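Local coordinates for protein aldehyde Dehydrogenase (Burkholderia cenocepacia, PDB 4O6R) that probably oxidises aldehydes to carboxylic acids with NAD(P)+ as cofactor, and carries AMP bound in its nucleotide pocket, at residues 82-87 and 112-117; 99-104 and 283-288; 48-53 and 207-212; 316-321 and 371-376; 420-425 and 442-447. All coordinates share one frame; numbering follows the deposited sequence.

Contact 1 of 5, residues 82-87 and 112-117; sequences AIEANT and RTAACF. With NO3 (nitrate ion), chain F.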
# COMPACT_ATOMS: atom_id res chain seq x y z
N ALA A 82 -3.78 -23.38 -19.96
CA ALA A 82 -3.25 -24.64 -20.54
C ALA A 82 -3.28 -25.79 -19.51
O ALA A 82 -3.57 -26.95 -19.83
CB ALA A 82 -1.83 -24.42 -21.05
N ILE A 83 -2.95 -25.46 -18.27
CA ILE A 83 -3.05 -26.44 -17.19
C ILE A 83 -4.47 -26.95 -17.08
O ILE A 83 -4.71 -28.18 -17.10
CB ILE A 83 -2.57 -25.84 -15.85
CG1 ILE A 83 -1.05 -25.62 -15.91
CG2 ILE A 83 -2.96 -26.72 -14.67
CD1 ILE A 83 -0.52 -24.67 -14.82
N GLU A 84 -5.43 -26.03 -17.02
CA GLU A 84 -6.83 -26.43 -16.96
C GLU A 84 -7.26 -27.27 -18.16
O GLU A 84 -7.98 -28.25 -18.00
CB GLU A 84 -7.74 -25.23 -16.76
CG GLU A 84 -7.62 -24.70 -15.33
CD GLU A 84 -8.31 -23.37 -15.06
OE1 GLU A 84 -8.78 -22.71 -16.02
OE2 GLU A 84 -8.33 -22.95 -13.89
N ALA A 85 -6.81 -26.89 -19.36
CA ALA A 85 -7.09 -27.68 -20.58
C ALA A 85 -6.51 -29.08 -20.52
O ALA A 85 -6.95 -29.97 -21.25
CB ALA A 85 -6.59 -26.96 -21.82
N ASN A 86 -5.50 -29.28 -19.70
CA ASN A 86 -4.83 -30.56 -19.52
C ASN A 86 -5.09 -31.20 -18.17
O ASN A 86 -4.30 -32.02 -17.71
CB ASN A 86 -3.32 -30.37 -19.72
CG ASN A 86 -2.96 -30.16 -21.18
OD1 ASN A 86 -2.89 -31.13 -21.94
ND2 ASN A 86 -2.78 -28.92 -21.59
N THR A 87 -6.22 -30.85 -17.54
CA THR A 87 -6.52 -31.28 -16.17
C THR A 87 -6.37 -32.77 -16.00
O THR A 87 -5.61 -33.23 -15.14
CB THR A 87 -7.91 -30.83 -15.72
OG1 THR A 87 -7.94 -29.41 -15.60
CG2 THR A 87 -8.31 -31.42 -14.36
N ARG A 112 -5.55 -25.93 -7.89
CA ARG A 112 -4.78 -25.01 -7.05
C ARG A 112 -3.59 -24.47 -7.81
O ARG A 112 -3.23 -23.31 -7.68
CB ARG A 112 -4.32 -25.67 -5.75
CG ARG A 112 -5.37 -25.74 -4.62
CD ARG A 112 -4.97 -26.85 -3.66
NE ARG A 112 -5.33 -26.65 -2.28
CZ ARG A 112 -4.85 -27.35 -1.25
NH1 ARG A 112 -3.96 -28.31 -1.41
NH2 ARG A 112 -5.29 -27.08 -0.02
N THR A 113 -2.97 -25.33 -8.63
CA THR A 113 -1.84 -24.94 -9.45
C THR A 113 -2.27 -23.93 -10.48
O THR A 113 -1.65 -22.89 -10.60
CB THR A 113 -1.20 -26.18 -10.14
OG1 THR A 113 -0.88 -27.15 -9.15
CG2 THR A 113 0.04 -25.82 -10.87
N ALA A 114 -3.34 -24.21 -11.21
CA ALA A 114 -3.88 -23.25 -12.17
C ALA A 114 -4.24 -21.89 -11.51
O ALA A 114 -3.90 -20.83 -12.03
CB ALA A 114 -5.07 -23.84 -12.90
N ALA A 115 -4.92 -21.95 -10.39
CA ALA A 115 -5.36 -20.76 -9.67
C ALA A 115 -4.19 -19.89 -9.26
O ALA A 115 -4.26 -18.67 -9.34
CB ALA A 115 -6.18 -21.14 -8.45
N CYS A 116 -3.11 -20.52 -8.81
CA CYS A 116 -1.94 -19.77 -8.37
C CYS A 116 -1.21 -19.12 -9.53
O CYS A 116 -0.86 -17.96 -9.45
CB CYS A 116 -1.00 -20.66 -7.56
SG CYS A 116 0.37 -19.77 -6.78
N PHE A 117 -1.00 -19.84 -10.65
CA PHE A 117 -0.41 -19.22 -11.81
C PHE A 117 -1.34 -18.08 -12.30
O PHE A 117 -0.84 -17.04 -12.69
CB PHE A 117 -0.15 -20.22 -12.93
CG PHE A 117 1.14 -20.99 -12.78
CD1 PHE A 117 2.37 -20.33 -12.75
CD2 PHE A 117 1.14 -22.38 -12.71
CE1 PHE A 117 3.55 -21.05 -12.64
CE2 PHE A 117 2.33 -23.09 -12.60
CZ PHE A 117 3.54 -22.42 -12.57
N NO3 F . -2.42 -28.48 1.76
O1 NO3 F . -1.91 -27.51 1.19
O2 NO3 F . -3.63 -29.00 1.34
O3 NO3 F . -1.78 -29.10 2.83

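Contact 2 of 5, residues 99-104 and 283-288; sequences GHPIRD and HNQGQA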
# COMPACT_ATOMS: atom_id res chain seq x y z
N GLY A 99 1.28 -40.89 -5.67
CA GLY A 99 0.34 -41.65 -4.88
C GLY A 99 -0.92 -40.90 -4.45
O GLY A 99 -1.77 -41.49 -3.82
N HIS A 100 -1.04 -39.61 -4.75
CA HIS A 100 -2.24 -38.88 -4.38
C HIS A 100 -3.42 -39.54 -5.06
O HIS A 100 -3.32 -39.84 -6.25
CB HIS A 100 -2.20 -37.46 -4.87
CG HIS A 100 -1.09 -36.64 -4.29
ND1 HIS A 100 -0.93 -35.30 -4.58
CD2 HIS A 100 -0.05 -36.97 -3.49
CE1 HIS A 100 0.14 -34.84 -3.98
NE2 HIS A 100 0.69 -35.83 -3.29
N PRO A 101 -4.53 -39.76 -4.34
CA PRO A 101 -5.74 -40.26 -5.02
C PRO A 101 -6.11 -39.38 -6.22
O PRO A 101 -6.05 -38.15 -6.16
CB PRO A 101 -6.80 -40.16 -3.93
CG PRO A 101 -6.03 -40.37 -2.64
CD PRO A 101 -4.70 -39.73 -2.87
N ILE A 102 -6.49 -40.01 -7.32
CA ILE A 102 -6.91 -39.28 -8.52
C ILE A 102 -8.01 -38.27 -8.22
O ILE A 102 -8.06 -37.21 -8.81
CB ILE A 102 -7.32 -40.28 -9.65
CG1 ILE A 102 -7.62 -39.58 -10.98
CG2 ILE A 102 -8.50 -41.13 -9.21
CD1 ILE A 102 -6.45 -38.83 -11.62
N ARG A 103 -8.88 -38.57 -7.27
CA ARG A 103 -9.89 -37.59 -6.94
C ARG A 103 -9.27 -36.27 -6.38
O ARG A 103 -9.81 -35.20 -6.64
CB ARG A 103 -10.94 -38.19 -6.01
CG ARG A 103 -10.49 -38.37 -4.58
CD ARG A 103 -11.63 -38.93 -3.76
NE ARG A 103 -11.49 -38.51 -2.38
CZ ARG A 103 -12.47 -38.48 -1.48
NH1 ARG A 103 -13.69 -38.93 -1.78
NH2 ARG A 103 -12.20 -38.05 -0.24
N ASP A 104 -8.14 -36.38 -5.67
CA ASP A 104 -7.44 -35.23 -5.07
C ASP A 104 -6.61 -34.49 -6.13
O ASP A 104 -6.54 -33.24 -6.13
CB ASP A 104 -6.45 -35.65 -3.97
CG ASP A 104 -7.11 -36.11 -2.68
OD1 ASP A 104 -8.30 -35.85 -2.43
OD2 ASP A 104 -6.37 -36.76 -1.88
N HIS A 283 -5.86 -35.83 4.59
CA HIS A 283 -5.68 -35.39 3.22
C HIS A 283 -4.20 -35.44 2.89
O HIS A 283 -3.37 -35.09 3.73
CB HIS A 283 -6.22 -34.00 2.95
CG HIS A 283 -5.77 -33.43 1.64
ND1 HIS A 283 -4.85 -32.43 1.55
CD2 HIS A 283 -6.06 -33.78 0.36
CE1 HIS A 283 -4.62 -32.13 0.28
NE2 HIS A 283 -5.33 -32.96 -0.46
N ASN A 284 -3.90 -35.90 1.69
CA ASN A 284 -2.54 -36.02 1.16
C ASN A 284 -1.72 -37.01 1.97
O ASN A 284 -0.48 -36.94 2.02
CB ASN A 284 -1.81 -34.67 1.06
CG ASN A 284 -0.98 -34.58 -0.21
OD1 ASN A 284 -1.51 -34.83 -1.30
ND2 ASN A 284 0.32 -34.25 -0.09
N GLN A 285 -2.43 -37.93 2.62
CA GLN A 285 -1.79 -38.93 3.44
C GLN A 285 -0.97 -38.30 4.58
O GLN A 285 0.04 -38.84 5.03
CB GLN A 285 -0.91 -39.81 2.55
CG GLN A 285 -1.64 -40.64 1.48
CD GLN A 285 -2.36 -39.85 0.40
OE1 GLN A 285 -3.59 -39.89 0.31
NE2 GLN A 285 -1.59 -39.10 -0.42
N GLY A 286 -1.41 -37.14 5.05
CA GLY A 286 -0.64 -36.41 6.05
C GLY A 286 0.68 -35.81 5.62
O GLY A 286 1.43 -35.27 6.46
N GLN A 287 0.96 -35.83 4.32
CA GLN A 287 2.22 -35.36 3.78
C GLN A 287 2.07 -33.89 3.40
O GLN A 287 1.98 -33.51 2.22
CB GLN A 287 2.64 -36.22 2.59
CG GLN A 287 2.79 -37.69 2.92
CD GLN A 287 2.86 -38.59 1.68
OE1 GLN A 287 3.73 -39.45 1.56
NE2 GLN A 287 1.95 -38.38 0.75
N ALA A 288 1.96 -33.07 4.44
CA ALA A 288 1.69 -31.67 4.32
C ALA A 288 2.36 -31.01 5.50
O ALA A 288 2.13 -31.39 6.63
CB ALA A 288 0.19 -31.39 4.32
O HOH W 1 -3.42 -36.69 -2.09
O HOH W 2 -5.66 -37.71 0.33

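Contact 3 of 5, residues 48-53 and 207-212; sequences ADVDLA and NIVPGY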
# COMPACT_ATOMS: atom_id res chain seq x y z
N ALA A 48 27.36 -29.70 -13.05
CA ALA A 48 27.57 -29.18 -14.40
C ALA A 48 26.26 -28.79 -15.08
O ALA A 48 26.22 -27.84 -15.87
CB ALA A 48 28.33 -30.19 -15.24
N ASP A 49 25.19 -29.50 -14.78
CA ASP A 49 23.89 -29.20 -15.37
C ASP A 49 23.26 -27.99 -14.72
O ASP A 49 22.68 -27.14 -15.39
CB ASP A 49 22.94 -30.38 -15.21
CG ASP A 49 23.46 -31.64 -15.90
OD1 ASP A 49 23.54 -31.64 -17.16
OD2 ASP A 49 23.81 -32.60 -15.18
N VAL A 50 23.40 -27.90 -13.41
CA VAL A 50 23.01 -26.68 -12.72
C VAL A 50 23.74 -25.46 -13.31
O VAL A 50 23.13 -24.42 -13.54
CB VAL A 50 23.25 -26.77 -11.21
CG1 VAL A 50 23.01 -25.43 -10.55
CG2 VAL A 50 22.33 -27.83 -10.62
N ASP A 51 25.03 -25.61 -13.58
CA ASP A 51 25.77 -24.52 -14.23
C ASP A 51 25.18 -24.11 -15.59
O ASP A 51 24.99 -22.95 -15.85
CB ASP A 51 27.26 -24.87 -14.38
CG ASP A 51 27.99 -24.91 -13.04
OD1 ASP A 51 27.40 -24.46 -12.04
OD2 ASP A 51 29.13 -25.43 -12.96
N LEU A 52 24.85 -25.09 -16.42
CA LEU A 52 24.22 -24.82 -17.70
C LEU A 52 22.88 -24.11 -17.52
O LEU A 52 22.57 -23.20 -18.27
CB LEU A 52 24.04 -26.12 -18.50
CG LEU A 52 25.33 -26.77 -19.00
CD1 LEU A 52 25.03 -28.12 -19.60
CD2 LEU A 52 26.04 -25.90 -20.02
N ALA A 53 22.10 -24.54 -16.53
CA ALA A 53 20.80 -23.94 -16.27
C ALA A 53 20.92 -22.51 -15.79
O ALA A 53 20.16 -21.66 -16.24
CB ALA A 53 20.04 -24.78 -15.26
N ASN A 207 14.21 -23.13 -16.10
CA ASN A 207 15.02 -24.32 -16.28
C ASN A 207 14.76 -25.30 -15.15
O ASN A 207 14.78 -24.93 -13.96
CB ASN A 207 16.49 -23.94 -16.34
CG ASN A 207 16.74 -22.80 -17.29
OD1 ASN A 207 17.01 -23.02 -18.46
ND2 ASN A 207 16.61 -21.58 -16.81
N ILE A 208 14.49 -26.55 -15.51
CA ILE A 208 14.19 -27.61 -14.54
C ILE A 208 15.32 -28.63 -14.49
O ILE A 208 15.68 -29.22 -15.52
CB ILE A 208 12.88 -28.34 -14.89
CG1 ILE A 208 11.77 -27.34 -15.20
CG2 ILE A 208 12.45 -29.26 -13.75
CD1 ILE A 208 11.36 -26.46 -14.05
N VAL A 209 15.85 -28.87 -13.29
CA VAL A 209 17.01 -29.75 -13.12
C VAL A 209 16.80 -30.76 -11.98
O VAL A 209 17.39 -30.66 -10.92
CB VAL A 209 18.29 -28.93 -12.94
CG1 VAL A 209 18.65 -28.26 -14.26
CG2 VAL A 209 18.12 -27.89 -11.87
N PRO A 210 15.91 -31.75 -12.20
CA PRO A 210 15.74 -32.80 -11.22
C PRO A 210 17.08 -33.54 -11.03
O PRO A 210 17.79 -33.80 -12.01
CB PRO A 210 14.74 -33.76 -11.86
CG PRO A 210 14.18 -33.06 -13.06
CD PRO A 210 15.25 -32.08 -13.48
N GLY A 211 17.38 -33.88 -9.80
CA GLY A 211 18.62 -34.55 -9.44
C GLY A 211 18.66 -34.65 -7.93
O GLY A 211 17.75 -34.16 -7.26
N TYR A 212 19.69 -35.29 -7.41
CA TYR A 212 19.81 -35.44 -5.98
C TYR A 212 20.07 -34.10 -5.28
O TYR A 212 20.65 -33.17 -5.84
CB TYR A 212 20.92 -36.41 -5.61
CG TYR A 212 20.67 -37.83 -6.06
CD1 TYR A 212 19.51 -38.53 -5.69
CD2 TYR A 212 21.61 -38.48 -6.85
CE1 TYR A 212 19.30 -39.84 -6.10
CE2 TYR A 212 21.40 -39.79 -7.25
CZ TYR A 212 20.25 -40.45 -6.88
OH TYR A 212 20.10 -41.74 -7.32

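Contact 4 of 5, residues 316-321 and 371-376; sequences IRIGNP and YVRPTI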
# COMPACT_ATOMS: atom_id res chain seq x y z
N ILE A 316 -11.96 -44.72 6.28
CA ILE A 316 -11.38 -44.11 5.11
C ILE A 316 -10.95 -45.19 4.13
O ILE A 316 -10.30 -46.15 4.52
CB ILE A 316 -10.21 -43.17 5.48
CG1 ILE A 316 -10.74 -41.92 6.20
CG2 ILE A 316 -9.40 -42.79 4.24
CD1 ILE A 316 -9.68 -41.01 6.77
N ARG A 317 -11.30 -45.02 2.86
CA ARG A 317 -11.06 -46.05 1.84
C ARG A 317 -9.65 -45.92 1.29
O ARG A 317 -9.34 -44.97 0.55
CB ARG A 317 -12.07 -45.93 0.73
CG ARG A 317 -13.51 -46.12 1.21
CD ARG A 317 -14.47 -46.23 0.03
NE ARG A 317 -14.52 -44.98 -0.75
CZ ARG A 317 -15.36 -43.97 -0.54
NH1 ARG A 317 -16.23 -44.00 0.46
NH2 ARG A 317 -15.32 -42.92 -1.32
N ILE A 318 -8.79 -46.85 1.68
CA ILE A 318 -7.39 -46.84 1.26
C ILE A 318 -7.25 -47.71 0.04
O ILE A 318 -7.80 -48.80 -0.01
CB ILE A 318 -6.47 -47.44 2.32
CG1 ILE A 318 -6.68 -46.74 3.67
CG2 ILE A 318 -5.01 -47.37 1.86
CD1 ILE A 318 -6.39 -47.66 4.85
N GLY A 319 -6.49 -47.26 -0.94
CA GLY A 319 -6.29 -48.07 -2.13
C GLY A 319 -5.56 -47.41 -3.28
O GLY A 319 -4.88 -46.41 -3.09
N ASN A 320 -5.67 -48.04 -4.45
CA ASN A 320 -5.00 -47.58 -5.66
C ASN A 320 -5.35 -46.12 -5.95
O ASN A 320 -6.54 -45.80 -6.07
CB ASN A 320 -5.41 -48.44 -6.85
CG ASN A 320 -4.49 -48.28 -8.03
OD1 ASN A 320 -3.92 -47.22 -8.27
ND2 ASN A 320 -4.34 -49.36 -8.80
N PRO A 321 -4.32 -45.25 -6.09
CA PRO A 321 -4.55 -43.85 -6.43
C PRO A 321 -5.38 -43.68 -7.70
O PRO A 321 -6.15 -42.73 -7.81
CB PRO A 321 -3.14 -43.31 -6.67
CG PRO A 321 -2.28 -44.15 -5.81
CD PRO A 321 -2.89 -45.51 -5.87
N TYR A 371 1.81 -48.31 1.73
CA TYR A 371 0.54 -48.00 2.40
C TYR A 371 0.58 -48.15 3.91
O TYR A 371 1.12 -49.13 4.46
CB TYR A 371 -0.57 -48.90 1.88
CG TYR A 371 -1.00 -48.65 0.45
CD1 TYR A 371 -1.98 -47.69 0.15
CD2 TYR A 371 -0.46 -49.38 -0.59
CE1 TYR A 371 -2.38 -47.46 -1.15
CE2 TYR A 371 -0.87 -49.17 -1.90
CZ TYR A 371 -1.82 -48.21 -2.17
OH TYR A 371 -2.24 -48.01 -3.48
N VAL A 372 -0.03 -47.18 4.59
CA VAL A 372 -0.29 -47.29 6.01
C VAL A 372 -1.69 -46.76 6.31
O VAL A 372 -2.16 -45.81 5.66
CB VAL A 372 0.82 -46.60 6.83
CG1 VAL A 372 0.89 -45.12 6.57
CG2 VAL A 372 0.63 -46.86 8.32
N ARG A 373 -2.37 -47.37 7.27
CA ARG A 373 -3.71 -46.95 7.63
C ARG A 373 -3.68 -45.64 8.42
O ARG A 373 -2.69 -45.33 9.06
CB ARG A 373 -4.40 -48.01 8.48
CG ARG A 373 -4.66 -49.31 7.72
CD ARG A 373 -5.31 -50.35 8.60
NE ARG A 373 -4.63 -50.43 9.89
CZ ARG A 373 -3.90 -51.45 10.32
NH1 ARG A 373 -3.33 -51.33 11.52
NH2 ARG A 373 -3.76 -52.59 9.60
N PRO A 374 -4.77 -44.86 8.35
CA PRO A 374 -4.88 -43.66 9.17
C PRO A 374 -4.67 -44.03 10.62
O PRO A 374 -5.28 -44.99 11.11
CB PRO A 374 -6.32 -43.19 8.93
CG PRO A 374 -6.68 -43.74 7.59
CD PRO A 374 -5.93 -45.04 7.45
N THR A 375 -3.78 -43.32 11.28
CA THR A 375 -3.29 -43.69 12.60
C THR A 375 -3.56 -42.53 13.59
O THR A 375 -3.28 -41.37 13.29
CB THR A 375 -1.81 -44.03 12.53
OG1 THR A 375 -1.61 -45.13 11.64
CG2 THR A 375 -1.27 -44.40 13.86
N ILE A 376 -4.18 -42.88 14.72
CA ILE A 376 -4.53 -41.95 15.78
C ILE A 376 -3.94 -42.46 17.09
O ILE A 376 -4.25 -43.58 17.51
CB ILE A 376 -6.07 -41.84 15.92
CG1 ILE A 376 -6.69 -41.30 14.64
CG2 ILE A 376 -6.48 -40.94 17.09
CD1 ILE A 376 -8.20 -41.41 14.64

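Contact 5 of 5, residues 420-425 and 442-447; sequences SGLWTN and CWINCY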
# COMPACT_ATOMS: atom_id res chain seq x y z
N SER A 420 -1.58 -23.55 12.31
CA SER A 420 -2.27 -23.79 13.55
C SER A 420 -3.76 -23.52 13.29
O SER A 420 -4.13 -22.91 12.30
CB SER A 420 -1.80 -22.82 14.66
OG SER A 420 -2.27 -21.53 14.38
N GLY A 421 -4.61 -24.01 14.17
CA GLY A 421 -6.01 -23.65 14.09
C GLY A 421 -6.79 -24.13 15.27
O GLY A 421 -6.28 -24.83 16.15
N LEU A 422 -8.03 -23.65 15.34
CA LEU A 422 -8.87 -23.94 16.47
C LEU A 422 -10.31 -23.90 16.08
O LEU A 422 -10.70 -23.24 15.11
CB LEU A 422 -8.57 -22.97 17.62
CG LEU A 422 -8.82 -21.53 17.20
CD1 LEU A 422 -10.09 -21.07 17.84
CD2 LEU A 422 -7.69 -20.61 17.59
N TRP A 423 -11.12 -24.56 16.89
CA TRP A 423 -12.56 -24.62 16.65
C TRP A 423 -13.27 -24.18 17.91
O TRP A 423 -13.14 -24.80 18.95
CB TRP A 423 -12.97 -26.06 16.27
CG TRP A 423 -12.22 -26.54 15.10
CD1 TRP A 423 -10.90 -26.91 15.04
CD2 TRP A 423 -12.74 -26.71 13.79
NE1 TRP A 423 -10.57 -27.28 13.77
CE2 TRP A 423 -11.69 -27.18 12.98
CE3 TRP A 423 -14.01 -26.51 13.21
CZ2 TRP A 423 -11.85 -27.45 11.61
CZ3 TRP A 423 -14.18 -26.77 11.84
CH2 TRP A 423 -13.10 -27.23 11.06
N THR A 424 -14.04 -23.11 17.79
CA THR A 424 -14.80 -22.59 18.90
C THR A 424 -15.84 -21.68 18.29
O THR A 424 -15.69 -21.28 17.14
CB THR A 424 -13.89 -21.77 19.85
OG1 THR A 424 -14.62 -21.36 21.01
CG2 THR A 424 -13.28 -20.53 19.14
N ASN A 425 -16.86 -21.33 19.07
CA ASN A 425 -17.79 -20.32 18.65
C ASN A 425 -17.80 -19.06 19.49
O ASN A 425 -18.67 -18.20 19.32
CB ASN A 425 -19.16 -20.94 18.51
CG ASN A 425 -19.19 -21.88 17.33
OD1 ASN A 425 -19.11 -21.44 16.18
ND2 ASN A 425 -19.10 -23.16 17.61
N CYS A 442 -3.21 -19.14 11.14
CA CYS A 442 -4.14 -19.69 12.11
C CYS A 442 -5.53 -19.76 11.48
O CYS A 442 -6.07 -18.76 11.04
CB CYS A 442 -4.19 -18.84 13.38
SG CYS A 442 -5.22 -19.59 14.65
N TRP A 443 -6.09 -20.96 11.45
CA TRP A 443 -7.39 -21.23 10.85
C TRP A 443 -8.41 -21.43 11.94
O TRP A 443 -8.23 -22.30 12.81
CB TRP A 443 -7.32 -22.49 9.95
CG TRP A 443 -6.41 -22.35 8.77
CD1 TRP A 443 -6.62 -21.56 7.67
CD2 TRP A 443 -5.11 -22.95 8.58
NE1 TRP A 443 -5.56 -21.65 6.81
CE2 TRP A 443 -4.62 -22.48 7.34
CE3 TRP A 443 -4.33 -23.84 9.31
CZ2 TRP A 443 -3.38 -22.88 6.82
CZ3 TRP A 443 -3.10 -24.22 8.81
CH2 TRP A 443 -2.64 -23.73 7.57
N ILE A 444 -9.49 -20.65 11.89
CA ILE A 444 -10.55 -20.73 12.89
C ILE A 444 -11.79 -21.33 12.24
O ILE A 444 -12.32 -20.77 11.27
CB ILE A 444 -10.89 -19.36 13.49
CG1 ILE A 444 -9.65 -18.76 14.11
CG2 ILE A 444 -11.98 -19.54 14.55
CD1 ILE A 444 -9.73 -17.26 14.35
N ASN A 445 -12.24 -22.45 12.80
CA ASN A 445 -13.38 -23.21 12.28
C ASN A 445 -13.20 -23.72 10.84
O ASN A 445 -14.16 -23.88 10.07
CB ASN A 445 -14.69 -22.42 12.48
CG ASN A 445 -15.09 -22.35 13.96
OD1 ASN A 445 -14.67 -23.17 14.78
ND2 ASN A 445 -15.91 -21.36 14.31
N CYS A 446 -11.93 -23.99 10.51
CA CYS A 446 -11.52 -24.50 9.20
C CYS A 446 -10.08 -24.93 9.40
O CYS A 446 -9.52 -24.78 10.49
CB CYS A 446 -11.67 -23.45 8.10
SG CYS A 446 -10.73 -21.91 8.33
N TYR A 447 -9.48 -25.53 8.39
CA TYR A 447 -8.07 -25.88 8.45
C TYR A 447 -7.50 -25.99 7.04
O TYR A 447 -8.19 -26.37 6.11
CB TYR A 447 -7.83 -27.18 9.22
CG TYR A 447 -6.59 -27.16 10.10
CD1 TYR A 447 -6.63 -26.66 11.39
CD2 TYR A 447 -5.38 -27.65 9.64
CE1 TYR A 447 -5.50 -26.64 12.21
CE2 TYR A 447 -4.24 -27.65 10.43
CZ TYR A 447 -4.29 -27.14 11.71
OH TYR A 447 -3.17 -27.18 12.49
O HOH W 3 -16.82 -24.84 15.58

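Contact 1 of 5, residues 82-87 and 112-117
The Phe117 ring receives the CD1 methyl of Ile83 obliquely, with CD1 3.5 Å from Phe117 CD2 and 3.9 Å from its CE2, and the two side chains cross at about a right angle. The other flat group, the Arg112 guanidinium, points away from this pair and carries a nitrate ion at its edge. A single nitrate oxygen, O2, lies in the guanidinium plane and is shared by Arg112 NH1 and NH2, 2.9 Å from each; Lys448 binds the same ion. Here helix 69-85 packs on helix 102-123 in the helical layer beside the nucleotide-binding part of the aldehyde dehydrogenase fold. The CG2 of Ile83, anti to the backbone N (chi1 -70° for CG1), faces Ala114 CB at 4.0 Å, while the extended CG1 branch carries CD1 on to the ring and to Thr113 CG2. Met196 and Ile192 of helix 187-199 pack on Phe117 and Ile83 respectively. Glu84 runs along the side of Ala114 with an extended chain: its CG is 3.6 Å and its OE2 3.5 Å from Ala114 CB. The carboxylate finds its charge partners in Arg118 and in Arg74 of the second subunit.

Contact 2 of 5, residues 99-104 and 283-288
His100, in the turn leading into helix 102-123, meets Asn284 in the loop before strand 294-298. The run Asn284 to Ala288 belongs to the family's cysteine signature, so the contact packs residues 99-104 against the stretch that probably leads to the nucleophilic cysteine. Directly, an oxygen stands over a ring: Asn284 OD1 is 3.1 Å above the His100 plane, over its centre, with amide and ring planes 73° apart. Neither ring nitrogen bonds to that oxygen. His100 ND1 pairs with Asp109, and NE2 weakly with Asn157. Carbon-to-oxygen approaches are few: Pro101 CD touches Gln285 OE1 at 3.4 Å, an oxygen that also takes Gly329 N, and His283 CD2 lies 3.7 Å from Asp104 OD2. Water does the polar bridging. One water joins Asp104 OD2 to Asn284 OD1, 2.8 Å from the latter; a second links the same carboxylate oxygen to Gln285 OE1, and accepts a bond from Asn284 N at 2.9 Å. Asn284, Gln285 and Gly286 all have positive phi. Two side chain to backbone bonds lock this coil: Gln287 NE2 reaches Asn284 O from above its carbonyl plane, and Asn284 ND2 donates in its own amide plane to Gln287 O at 2.9 Å.

Contact 3 of 5, residues 48-53 and 207-212
This is apolar packing of a helix on the end of a strand: Ala53 and Val50 of helix 47-66 rest on Asn207 and Val209, where strand 206-208 runs out of the sheet beside strand 176-180. Ala53 CB takes the central place, 3.8 Å from Asn207 CB and 3.9 Å from Val209 CG1. That methyl of Val209 is anti to its carbonyl carbon (chi1 -71°), which turns it up at the helix, while CG2 meets Val50 CG2 more loosely at 4.4 Å. The Asn207 amide, though near Ala53 O, bonds other partners. Its OD1 takes Asp16 N and its ND2 serves both Gly204 O and Val177 O, so the polar end is tied into neighbouring backbone. Ile208, pointing the other way, packs against helix 187-199, and the strand is thus sandwiched between helices. Beyond Val209 the chain passes Gly211, whose carbonyl binds NZ of the AMP-binding Lys180. Helices on both faces of a sheet with a parallel core fit the Rossmann-type nucleotide-binding domain of aldehyde dehydrogenases.

Contact 4 of 5, residues 316-321 and 371-376
Residues 316-321 and 371-374 run roughly antiparallel, their end-to-end directions 151° apart, but with nearest CA atoms 7.4 Å apart (Ile318 to Arg373) they meet through side chains and not as a ladder. Ile318 and Arg373 each have two conformers; one of each is described. The CG2 methyl of Ile318, anti to the backbone N, lies obliquely by the Tyr371 ring, 3.5 Å from CD1. The other branch brings CD1 end-on to Pro374 CD at 3.7 Å and slantwise past Arg373 CG. Next to it, Ile316 CD1 touches Pro374 CG at 4.1 Å, with Phe282 packing on both residues. The contact binds the loop after helix 302-315 to the lead-in of strand 375-378, within the seven-stranded sheet domain that in this family carries the catalytic residues. Tyr371 OH lies 3.1 Å from Gly319 O, a weak and unsettled bond, since the same hydroxyl also pairs with His34 ND1. Gly319 O meets the ring edge, and Pro321 CD lies 3.5 Å from that hydroxyl.

Contact 5 of 5, residues 420-425 and 442-447
Asn445 OD1 is held twice, by Thr424 N at 3.1 Å and by a water at 2.8 Å, while the same amide's ND2 gives a bond to Thr424 O, 2.8 Å long. One side chain therefore bonds both backbone polar groups of Thr424, which fixes its amide just past the strand ends. Asn445 also has left-handed backbone angles, and its CA sits over the six-membered ring of Trp423 as a CH-pi contact, 3.8 Å from the ring centroid and 24° off the normal. Cys446 N lies over that same face. Trp423 NE1 is anchored to Asn262 on strand 261-264. Upstream, strands 421-423 and 442-444 pair in parallel register, the two ends of a beta-alpha-beta crossover through helix 427-436. Asn445 N donates nearly straight to Leu422 O (2.9 Å, 171°), and Trp443 N to Ser420 O. Toward the helix, Leu422 CD1 lies beside Ile444 CG2 at 4.1 Å and its CD2 against Cys442 SG at 4.0 Å. On the opposite face Gly421 has the Tyr447 ring close by, and Trp443 CE3 stands 3.8 Å above that ring's centre; Tyr447 OH bonds Ala261 O. Cys442 to Ile444 pair in turn with a strand of the third subunit, carrying the sheet across the interface. Cys446 O is buried here without any partner in the model.

In the fold
Contacts 1 and 2 share helix 102-123 and touch where Arg112 NH1 lies 4.2 Å from His283 CE1, beside the nitrate. Contact 2 also meets contact 4: Ile102 N is 2.8 Å from Pro321 O, probably a hydrogen bond, and their centres are about 10 Å apart. Contacts 4 and 5 both reach the seven-stranded sheet, about 25 Å apart between centres, and with contact 2 they touch the third subunit. Contact 3 lies off in the nucleotide-binding part, about 41 Å from contact 5 between centres. The AMP is about 10 Å from the Val50 side chain and about 14 Å from that of Asn284; the Phe117 side chain of contact 1 is about 10 Å from that of the AMP-binding Val154.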